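Local coordinates for cryptic loci regulator 2 (PDB 5IKJ), which promotes transcriptional silencing upstream of histone deacetylases and is required for nucleosome positioning at heterochromatic loci and for silencing by the SHREC repressor complex of fission yeast, at residues A[13-27]-A[141-154]. Sequence-based numbering, arbitrary orientation.
Sequences PAITCVWSDGRSDTW and NYYLASLPTNYQLY
Pro13 leans the CB-CG edge of its ring onto one face of Tyr142, CG 3.7 Å from the ring centroid, while CD1 of Ile15 meets the same ring at its edge. Alongside, the backbones pair as a short parallel ladder, Ala14 with Tyr143 and Ile15 with Leu144: Pro13 O accepts from Tyr143 N, Ile15 N donates to Tyr143 O at 2.9 Å, and Ile15 O accepts from Ala145 N. The Tyr143 ring, brought back over the ladder by its chi1 of 76°, covers the CA and CB of Ala14. Beyond it the segments part, and a water accepts from Cys17 N and donates to Ser146 O.

The segments meet again at the type II turn from Pro148 to Tyr151. Ser20 OG donates a hydrogen bond to Thr149 O at 2.6 Å, in the carbonyl plane, and accepts from Gly22 N in an ST turn. Tyr151 OH donates to the syn side of Asp21 OD1 at 2.9 Å. Trp27 NE1 reaches Asn150 O at 2.8 Å; the acceptor lies near the indole plane, the N-H above the carbonyl plane. Gln152 CB sits 3.4 Å over one indole face and Ser24 O over the opposite one.

Asp21 OD2 is hydrogen-bonded to NE2 of His189, a zinc ligand, making Asp21 a second-shell residue that links Tyr151 to the metal site. Helix 50-67 packs against Tyr142 and Leu144, helix 183-195 against Cys17 and Pro148; a strand of another protein's chain pairs antiparallel with Ile15 and Thr16, and strand 152-156 lies between 42-44 and 168-172 in an antiparallel sheet.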
ATOM      1  N   PRO A  13     -14.550 -22.756  -0.891  1.00 64.80           N
ATOM      2  CA  PRO A  13     -15.479 -21.629  -0.716  1.00 61.50           C
ATOM      3  C   PRO A  13     -16.143 -21.245  -2.030  1.00 59.33           C
ATOM      4  O   PRO A  13     -15.485 -21.102  -3.062  1.00 59.98           O
ATOM      5  CB  PRO A  13     -14.579 -20.507  -0.181  1.00 62.82           C
ATOM      6  CG  PRO A  13     -13.382 -21.209   0.384  1.00 66.46           C
ATOM      7  CD  PRO A  13     -13.178 -22.401  -0.493  1.00 65.79           C
ATOM      8  N   ALA A  14     -17.462 -21.072  -1.980  1.00 62.93           N
ATOM      9  CA  ALA A  14     -18.265 -20.750  -3.150  1.00 64.64           C
ATOM     10  C   ALA A  14     -18.716 -19.297  -3.073  1.00 67.88           C
ATOM     11  O   ALA A  14     -19.303 -18.878  -2.070  1.00 71.84           O
ATOM     12  CB  ALA A  14     -19.473 -21.683  -3.245  1.00 61.49           C
ATOM     13  N   ILE A  15     -18.446 -18.538  -4.137  1.00 69.70           N
ATOM     14  CA  ILE A  15     -18.692 -17.099  -4.173  1.00 58.62           C
ATOM     15  C   ILE A  15     -19.955 -16.823  -4.974  1.00 53.58           C
ATOM     16  O   ILE A  15     -20.176 -17.419  -6.036  1.00 56.61           O
ATOM     17  CB  ILE A  15     -17.483 -16.352  -4.772  1.00 53.49           C
ATOM     18  CG1 ILE A  15     -16.270 -16.471  -3.845  1.00 56.59           C
ATOM     19  CG2 ILE A  15     -17.815 -14.881  -5.013  1.00 51.75           C
ATOM     20  CD1 ILE A  15     -14.963 -16.047  -4.486  1.00 67.19           C
ATOM     21  N   THR A  16     -20.786 -15.912  -4.466  1.00 57.34           N
ATOM     22  CA  THR A  16     -21.983 -15.459  -5.158  1.00 52.12           C
ATOM     23  C   THR A  16     -21.996 -13.937  -5.201  1.00 61.11           C
ATOM     24  O   THR A  16     -21.529 -13.270  -4.274  1.00 57.27           O
ATOM     25  CB  THR A  16     -23.265 -15.962  -4.476  1.00 57.14           C
ATOM     26  OG1 THR A  16     -23.164 -17.371  -4.234  1.00 64.51           O
ATOM     27  CG2 THR A  16     -24.486 -15.691  -5.348  1.00 51.77           C
ATOM     28  N   CYS A  17     -22.534 -13.394  -6.289  1.00 60.68           N
ATOM     29  CA  CYS A  17     -22.653 -11.950  -6.441  1.00 50.62           C
ATOM     30  C   CYS A  17     -23.925 -11.455  -5.767  1.00 60.73           C
ATOM     31  O   CYS A  17     -25.005 -12.019  -5.968  1.00 68.95           O
ATOM     32  CB  CYS A  17     -22.662 -11.565  -7.919  1.00 50.84           C
ATOM     33  SG  CYS A  17     -21.066 -11.731  -8.735  1.00 64.88           S
ATOM     34  N   VAL A  18     -23.795 -10.394  -4.969  1.00 59.98           N
ATOM     35  CA  VAL A  18     -24.959  -9.819  -4.300  1.00 50.56           C
ATOM     36  C   VAL A  18     -25.886  -9.160  -5.314  1.00 55.08           C
ATOM     37  O   VAL A  18     -27.114  -9.268  -5.212  1.00 63.81           O
ATOM     38  CB  VAL A  18     -24.506  -8.830  -3.211  1.00 63.49           C
ATOM     39  CG1 VAL A  18     -25.680  -8.002  -2.697  1.00 68.37           C
ATOM     40  CG2 VAL A  18     -23.850  -9.581  -2.061  1.00 57.80           C
ATOM     41  N   TRP A  19     -25.323  -8.463  -6.299  1.00 53.36           N
ATOM     42  CA  TRP A  19     -26.116  -7.771  -7.304  1.00 56.45           C
ATOM     43  C   TRP A  19     -25.465  -7.948  -8.669  1.00 54.90           C
ATOM     44  O   TRP A  19     -24.290  -8.306  -8.780  1.00 58.24           O
ATOM     45  CB  TRP A  19     -26.267  -6.278  -6.975  1.00 50.52           C
ATOM     46  CG  TRP A  19     -25.156  -5.425  -7.500  1.00 56.41           C
ATOM     47  CD1 TRP A  19     -23.906  -5.285  -6.971  1.00 56.07           C
ATOM     48  CD2 TRP A  19     -25.199  -4.580  -8.657  1.00 48.62           C
ATOM     49  NE1 TRP A  19     -23.166  -4.410  -7.731  1.00 59.07           N
ATOM     50  CE2 TRP A  19     -23.937  -3.964  -8.771  1.00 52.02           C
ATOM     51  CE3 TRP A  19     -26.180  -4.289  -9.609  1.00 51.65           C
ATOM     52  CZ2 TRP A  19     -23.633  -3.072  -9.798  1.00 56.78           C
ATOM     53  CZ3 TRP A  19     -25.875  -3.405 -10.628  1.00 49.79           C
ATOM     54  CH2 TRP A  19     -24.613  -2.808 -10.714  1.00 50.42           C
ATOM     55  N   SER A  20     -26.248  -7.685  -9.714  1.00 47.62           N
ATOM     56  CA  SER A  20     -25.792  -7.874 -11.083  1.00 58.42           C
ATOM     57  C   SER A  20     -26.485  -6.873 -11.995  1.00 52.82           C
ATOM     58  O   SER A  20     -27.688  -6.633 -11.867  1.00 48.12           O
ATOM     59  CB  SER A  20     -26.071  -9.302 -11.570  1.00 69.63           C
ATOM     60  OG  SER A  20     -25.991  -9.381 -12.983  1.00 55.31           O
ATOM     61  N   ASP A  21     -25.713  -6.294 -12.913  1.00 48.67           N
ATOM     62  CA  ASP A  21     -26.244  -5.423 -13.951  1.00 48.23           C
ATOM     63  C   ASP A  21     -26.612  -6.185 -15.218  1.00 52.39           C
ATOM     64  O   ASP A  21     -26.962  -5.560 -16.225  1.00 54.87           O
ATOM     65  CB  ASP A  21     -25.226  -4.329 -14.288  1.00 50.88           C
ATOM     66  CG  ASP A  21     -23.991  -4.875 -14.981  1.00 63.00           C
ATOM     67  OD1 ASP A  21     -23.672  -6.067 -14.784  1.00 58.98           O
ATOM     68  OD2 ASP A  21     -23.339  -4.113 -15.725  1.00 54.47           O
ATOM     69  N   GLY A  22     -26.545  -7.514 -15.188  1.00 49.53           N
ATOM     70  CA  GLY A  22     -26.784  -8.288 -16.392  1.00 55.74           C
ATOM     71  C   GLY A  22     -28.183  -8.079 -16.939  1.00 56.71           C
ATOM     72  O   GLY A  22     -29.142  -7.862 -16.197  1.00 60.43           O
ATOM     73  N   ARG A  23     -28.292  -8.150 -18.265  1.00 53.55           N
ATOM     74  CA  ARG A  23     -29.565  -8.012 -18.960  1.00 57.16           C
ATOM     75  C   ARG A  23     -29.762  -9.230 -19.848  1.00 65.55           C
ATOM     76  O   ARG A  23     -28.970  -9.469 -20.766  1.00 58.20           O
ATOM     77  CB  ARG A  23     -29.612  -6.725 -19.789  1.00 64.02           C
ATOM     78  CG  ARG A  23     -29.459  -5.463 -18.957  1.00 66.89           C
ATOM     79  CD  ARG A  23     -29.971  -4.226 -19.681  1.00 71.16           C
ATOM     80  NE  ARG A  23     -31.296  -3.827 -19.203  1.00 96.30           N
ATOM     81  CZ  ARG A  23     -32.419  -3.856 -19.918  1.00102.58           C
ATOM     82  NH1 ARG A  23     -32.420  -4.255 -21.184  1.00 93.60           N
ATOM     83  NH2 ARG A  23     -33.559  -3.470 -19.361  1.00104.56           N
ATOM     84  N   SER A  24     -30.817  -9.999 -19.570  1.00 67.27           N
ATOM     85  CA  SER A  24     -31.071 -11.221 -20.326  1.00 72.50           C
ATOM     86  C   SER A  24     -31.241 -10.943 -21.814  1.00 67.27           C
ATOM     87  O   SER A  24     -30.888 -11.788 -22.644  1.00 69.68           O
ATOM     88  CB  SER A  24     -32.313 -11.923 -19.777  1.00 73.98           C
ATOM     89  OG  SER A  24     -33.468 -11.118 -19.948  1.00 64.45           O
ATOM     90  N   ASP A  25     -31.776  -9.776 -22.174  1.00 64.11           N
ATOM     91  CA  ASP A  25     -32.091  -9.489 -23.568  1.00 63.97           C
ATOM     92  C   ASP A  25     -30.884  -9.021 -24.377  1.00 69.58           C
ATOM     93  O   ASP A  25     -31.068  -8.521 -25.493  1.00 71.43           O
ATOM     94  CB  ASP A  25     -33.215  -8.448 -23.656  1.00 69.23           C
ATOM     95  CG  ASP A  25     -32.835  -7.112 -23.041  1.00 83.32           C
ATOM     96  OD1 ASP A  25     -31.642  -6.893 -22.750  1.00 77.08           O
ATOM     97  OD2 ASP A  25     -33.743  -6.272 -22.858  1.00 85.23           O
ATOM     98  N   THR A  26     -29.668  -9.157 -23.850  1.00 66.81           N
ATOM     99  CA  THR A  26     -28.469  -9.034 -24.669  1.00 66.01           C
ATOM    100  C   THR A  26     -28.011 -10.374 -25.225  1.00 70.34           C
ATOM    101  O   THR A  26     -27.136 -10.401 -26.098  1.00 68.10           O
ATOM    102  CB  THR A  26     -27.314  -8.417 -23.868  1.00 57.18           C
ATOM    103  OG1 THR A  26     -26.978  -9.271 -22.767  1.00 51.16           O
ATOM    104  CG2 THR A  26     -27.681  -7.032 -23.351  1.00 54.95           C
ATOM    105  N   TRP A  27     -28.594 -11.432 -24.714  1.00 67.75           N
ATOM    106  CA  TRP A  27     -28.244 -12.751 -25.150  1.00 78.25           C
ATOM    107  C   TRP A  27     -28.541 -12.881 -26.618  1.00 75.11           C
ATOM    108  O   TRP A  27     -29.455 -12.260 -27.135  1.00 73.77           O
ATOM    109  CB  TRP A  27     -28.998 -13.808 -24.368  1.00 79.67           C
ATOM    110  CG  TRP A  27     -28.701 -13.804 -22.943  1.00 78.37           C
ATOM    111  CD1 TRP A  27     -27.961 -12.914 -22.286  1.00 72.53           C
ATOM    112  CD2 TRP A  27     -29.151 -14.742 -21.984  1.00 87.43           C
ATOM    113  NE1 TRP A  27     -27.906 -13.223 -20.968  1.00 71.88           N
ATOM    114  CE2 TRP A  27     -28.636 -14.350 -20.756  1.00 83.72           C
ATOM    115  CE3 TRP A  27     -29.939 -15.884 -22.046  1.00 86.15           C
ATOM    116  CZ2 TRP A  27     -28.878 -15.048 -19.600  1.00 81.78           C
ATOM    117  CZ3 TRP A  27     -30.175 -16.573 -20.902  1.00 83.93           C
ATOM    118  CH2 TRP A  27     -29.646 -16.159 -19.693  1.00 89.55           C
ATOM    119  N   ASN A 141      -8.694 -22.431  -4.323  1.00 74.47           N
ATOM    120  CA  ASN A 141      -9.863 -23.292  -4.198  1.00 70.39           C
ATOM    121  C   ASN A 141     -11.179 -22.560  -4.416  1.00 70.54           C
ATOM    122  O   ASN A 141     -12.188 -23.210  -4.715  1.00 64.48           O
ATOM    123  CB  ASN A 141      -9.886 -23.949  -2.814  1.00 77.45           C
ATOM    124  CG  ASN A 141      -9.055 -25.212  -2.752  1.00 78.98           C
ATOM    125  OD1 ASN A 141      -8.027 -25.329  -3.420  1.00 76.75           O
ATOM    126  ND2 ASN A 141      -9.503 -26.174  -1.955  1.00 91.03           N
ATOM    127  N   TYR A 142     -11.199 -21.238  -4.275  1.00 68.13           N
ATOM    128  CA  TYR A 142     -12.438 -20.491  -4.432  1.00 62.48           C
ATOM    129  C   TYR A 142     -12.978 -20.652  -5.850  1.00 52.87           C
ATOM    130  O   TYR A 142     -12.240 -20.921  -6.801  1.00 64.61           O
ATOM    131  CB  TYR A 142     -12.221 -19.009  -4.123  1.00 61.13           C
ATOM    132  CG  TYR A 142     -11.971 -18.701  -2.662  1.00 63.06           C
ATOM    133  CD1 TYR A 142     -10.914 -19.282  -1.978  1.00 64.12           C
ATOM    134  CD2 TYR A 142     -12.785 -17.810  -1.970  1.00 63.94           C
ATOM    135  CE1 TYR A 142     -10.676 -18.995  -0.648  1.00 74.39           C
ATOM    136  CE2 TYR A 142     -12.555 -17.517  -0.639  1.00 58.83           C
ATOM    137  CZ  TYR A 142     -11.499 -18.114   0.017  1.00 64.45           C
ATOM    138  OH  TYR A 142     -11.263 -17.830   1.342  1.00 70.98           O
ATOM    139  N   TYR A 143     -14.290 -20.482  -5.984  1.00 57.96           N
ATOM    140  CA  TYR A 143     -14.942 -20.628  -7.275  1.00 55.09           C
ATOM    141  C   TYR A 143     -16.301 -19.950  -7.215  1.00 55.81           C
ATOM    142  O   TYR A 143     -16.918 -19.860  -6.150  1.00 62.53           O
ATOM    143  CB  TYR A 143     -15.097 -22.102  -7.661  1.00 56.96           C
ATOM    144  CG  TYR A 143     -16.213 -22.811  -6.930  1.00 52.79           C
ATOM    145  CD1 TYR A 143     -16.007 -23.361  -5.672  1.00 60.34           C
ATOM    146  CD2 TYR A 143     -17.473 -22.932  -7.501  1.00 53.40           C
ATOM    147  CE1 TYR A 143     -17.027 -24.011  -5.002  1.00 59.38           C
ATOM    148  CE2 TYR A 143     -18.497 -23.579  -6.840  1.00 56.48           C
ATOM    149  CZ  TYR A 143     -18.270 -24.118  -5.591  1.00 58.30           C
ATOM    150  OH  TYR A 143     -19.292 -24.763  -4.931  1.00 64.95           O
ATOM    151  N   LEU A 144     -16.758 -19.473  -8.370  1.00 53.70           N
ATOM    152  CA  LEU A 144     -18.075 -18.852  -8.473  1.00 52.35           C
ATOM    153  C   LEU A 144     -19.149 -19.925  -8.360  1.00 68.07           C
ATOM    154  O   LEU A 144     -19.259 -20.800  -9.226  1.00 67.22           O
ATOM    155  CB  LEU A 144     -18.203 -18.095  -9.791  1.00 53.88           C
ATOM    156  CG  LEU A 144     -18.105 -16.570  -9.713  1.00 64.32           C
ATOM    157  CD1 LEU A 144     -16.828 -16.134  -9.007  1.00 65.49           C
ATOM    158  CD2 LEU A 144     -18.178 -15.968 -11.108  1.00 57.92           C
ATOM    159  N   ALA A 145     -19.940 -19.866  -7.285  1.00 63.52           N
ATOM    160  CA  ALA A 145     -21.108 -20.734  -7.177  1.00 59.69           C
ATOM    161  C   ALA A 145     -21.986 -20.621  -8.411  1.00 59.91           C
ATOM    162  O   ALA A 145     -22.603 -21.604  -8.833  1.00 63.61           O
ATOM    163  CB  ALA A 145     -21.926 -20.375  -5.936  1.00 62.29           C
ATOM    164  N   SER A 146     -22.051 -19.432  -9.001  1.00 60.21           N
ATOM    165  CA  SER A 146     -22.948 -19.165 -10.112  1.00 58.89           C
ATOM    166  C   SER A 146     -22.489 -17.897 -10.812  1.00 61.68           C
ATOM    167  O   SER A 146     -21.937 -16.991 -10.182  1.00 73.32           O
ATOM    168  CB  SER A 146     -24.394 -19.014  -9.630  1.00 58.17           C
ATOM    169  OG  SER A 146     -25.229 -18.522 -10.663  1.00 67.44           O
ATOM    170  N   LEU A 147     -22.718 -17.843 -12.120  1.00 64.52           N
ATOM    171  CA  LEU A 147     -22.451 -16.622 -12.856  1.00 68.29           C
ATOM    172  C   LEU A 147     -23.415 -15.528 -12.399  1.00 67.35           C
ATOM    173  O   LEU A 147     -24.527 -15.819 -11.951  1.00 68.84           O
ATOM    174  CB  LEU A 147     -22.603 -16.849 -14.356  1.00 59.21           C
ATOM    175  CG  LEU A 147     -21.481 -17.626 -15.048  1.00 65.01           C
ATOM    176  CD1 LEU A 147     -21.918 -18.028 -16.446  1.00 64.36           C
ATOM    177  CD2 LEU A 147     -20.200 -16.806 -15.102  1.00 56.70           C
ATOM    178  N   PRO A 148     -23.013 -14.262 -12.494  1.00 70.19           N
ATOM    179  CA  PRO A 148     -23.924 -13.183 -12.096  1.00 60.15           C
ATOM    180  C   PRO A 148     -25.232 -13.276 -12.864  1.00 59.54           C
ATOM    181  O   PRO A 148     -25.253 -13.590 -14.055  1.00 62.78           O
ATOM    182  CB  PRO A 148     -23.148 -11.907 -12.448  1.00 62.89           C
ATOM    183  CG  PRO A 148     -21.720 -12.332 -12.566  1.00 66.50           C
ATOM    184  CD  PRO A 148     -21.740 -13.749 -13.028  1.00 63.90           C
ATOM    185  N   THR A 149     -26.334 -13.019 -12.158  1.00 58.25           N
ATOM    186  CA  THR A 149     -27.663 -13.108 -12.749  1.00 58.35           C
ATOM    187  C   THR A 149     -27.699 -12.431 -14.113  1.00 58.33           C
ATOM    188  O   THR A 149     -27.165 -11.336 -14.295  1.00 55.33           O
ATOM    189  CB  THR A 149     -28.696 -12.465 -11.814  1.00 59.06           C
ATOM    190  OG1 THR A 149     -28.777 -13.225 -10.601  1.00 62.91           O
ATOM    191  CG2 THR A 149     -30.078 -12.406 -12.465  1.00 53.54           C
ATOM    192  N   ASN A 150     -28.324 -13.112 -15.073  1.00 55.58           N
ATOM    193  CA  ASN A 150     -28.576 -12.639 -16.438  1.00 57.90           C
ATOM    194  C   ASN A 150     -27.338 -12.660 -17.328  1.00 61.86           C
ATOM    195  O   ASN A 150     -27.388 -12.108 -18.438  1.00 64.32           O
ATOM    196  CB  ASN A 150     -29.176 -11.228 -16.459  1.00 59.94           C
ATOM    197  CG  ASN A 150     -30.638 -11.214 -16.062  1.00 75.29           C
ATOM    198  OD1 ASN A 150     -31.126 -12.138 -15.413  1.00 84.25           O
ATOM    199  ND2 ASN A 150     -31.350 -10.167 -16.462  1.00 76.04           N
ATOM    200  N   TYR A 151     -26.239 -13.275 -16.900  1.00 52.24           N
ATOM    201  CA  TYR A 151     -25.089 -13.497 -17.766  1.00 61.24           C
ATOM    202  C   TYR A 151     -25.121 -14.923 -18.304  1.00 64.02           C
ATOM    203  O   TYR A 151     -25.464 -15.863 -17.581  1.00 66.15           O
ATOM    204  CB  TYR A 151     -23.774 -13.246 -17.023  1.00 58.63           C
ATOM    205  CG  TYR A 151     -23.393 -11.783 -16.930  1.00 64.27           C
ATOM    206  CD1 TYR A 151     -23.937 -10.962 -15.951  1.00 65.10           C
ATOM    207  CD2 TYR A 151     -22.486 -11.225 -17.822  1.00 58.66           C
ATOM    208  CE1 TYR A 151     -23.591  -9.626 -15.865  1.00 58.17           C
ATOM    209  CE2 TYR A 151     -22.132  -9.889 -17.743  1.00 54.97           C
ATOM    210  CZ  TYR A 151     -22.689  -9.094 -16.763  1.00 63.85           C
ATOM    211  OH  TYR A 151     -22.343  -7.764 -16.678  1.00 52.85           O
ATOM    212  N   GLN A 152     -24.761 -15.076 -19.578  1.00 75.25           N
ATOM    213  CA  GLN A 152     -24.803 -16.365 -20.258  1.00 66.09           C
ATOM    214  C   GLN A 152     -23.468 -16.621 -20.942  1.00 57.16           C
ATOM    215  O   GLN A 152     -22.961 -15.759 -21.666  1.00 53.02           O
ATOM    216  CB  GLN A 152     -25.942 -16.410 -21.282  1.00 69.32           C
ATOM    217  CG  GLN A 152     -26.140 -17.769 -21.938  1.00 84.62           C
ATOM    218  CD  GLN A 152     -26.579 -18.836 -20.958  1.00 87.16           C
ATOM    219  OE1 GLN A 152     -25.895 -19.842 -20.770  1.00 86.14           O
ATOM    220  NE2 GLN A 152     -27.729 -18.625 -20.328  1.00 78.35           N
ATOM    221  N   LEU A 153     -22.908 -17.805 -20.710  1.00 58.10           N
ATOM    222  CA  LEU A 153     -21.628 -18.194 -21.285  1.00 62.42           C
ATOM    223  C   LEU A 153     -21.839 -18.977 -22.576  1.00 65.41           C
ATOM    224  O   LEU A 153     -22.853 -19.657 -22.755  1.00 59.11           O
ATOM    225  CB  LEU A 153     -20.832 -19.035 -20.285  1.00 57.91           C
ATOM    226  CG  LEU A 153     -19.427 -19.476 -20.694  1.00 56.95           C
ATOM    227  CD1 LEU A 153     -18.487 -18.284 -20.783  1.00 56.74           C
ATOM    228  CD2 LEU A 153     -18.900 -20.510 -19.713  1.00 61.01           C
ATOM    229  N   TYR A 154     -20.865 -18.873 -23.480  1.00 65.91           N
ATOM    230  CA  TYR A 154     -20.947 -19.527 -24.779  1.00 60.48           C
ATOM    231  C   TYR A 154     -19.562 -19.976 -25.219  1.00 67.12           C
ATOM    232  O   TYR A 154     -18.549 -19.393 -24.826  1.00 59.64           O
ATOM    233  CB  TYR A 154     -21.526 -18.598 -25.854  1.00 57.84           C
ATOM    234  CG  TYR A 154     -22.946 -18.151 -25.608  1.00 66.09           C
ATOM    235  CD1 TYR A 154     -23.222 -17.098 -24.746  1.00 62.02           C
ATOM    236  CD2 TYR A 154     -24.009 -18.769 -26.250  1.00 66.98           C
ATOM    237  CE1 TYR A 154     -24.517 -16.680 -24.524  1.00 65.80           C
ATOM    238  CE2 TYR A 154     -25.308 -18.360 -26.033  1.00 63.49           C
ATOM    239  CZ  TYR A 154     -25.557 -17.315 -25.169  1.00 70.29           C
ATOM    240  OH  TYR A 154     -26.852 -16.904 -24.949  1.00 67.73           O
TER
HETATM  241  O   HOH W   1     -23.077 -14.660  -8.526  1.00 59.87           O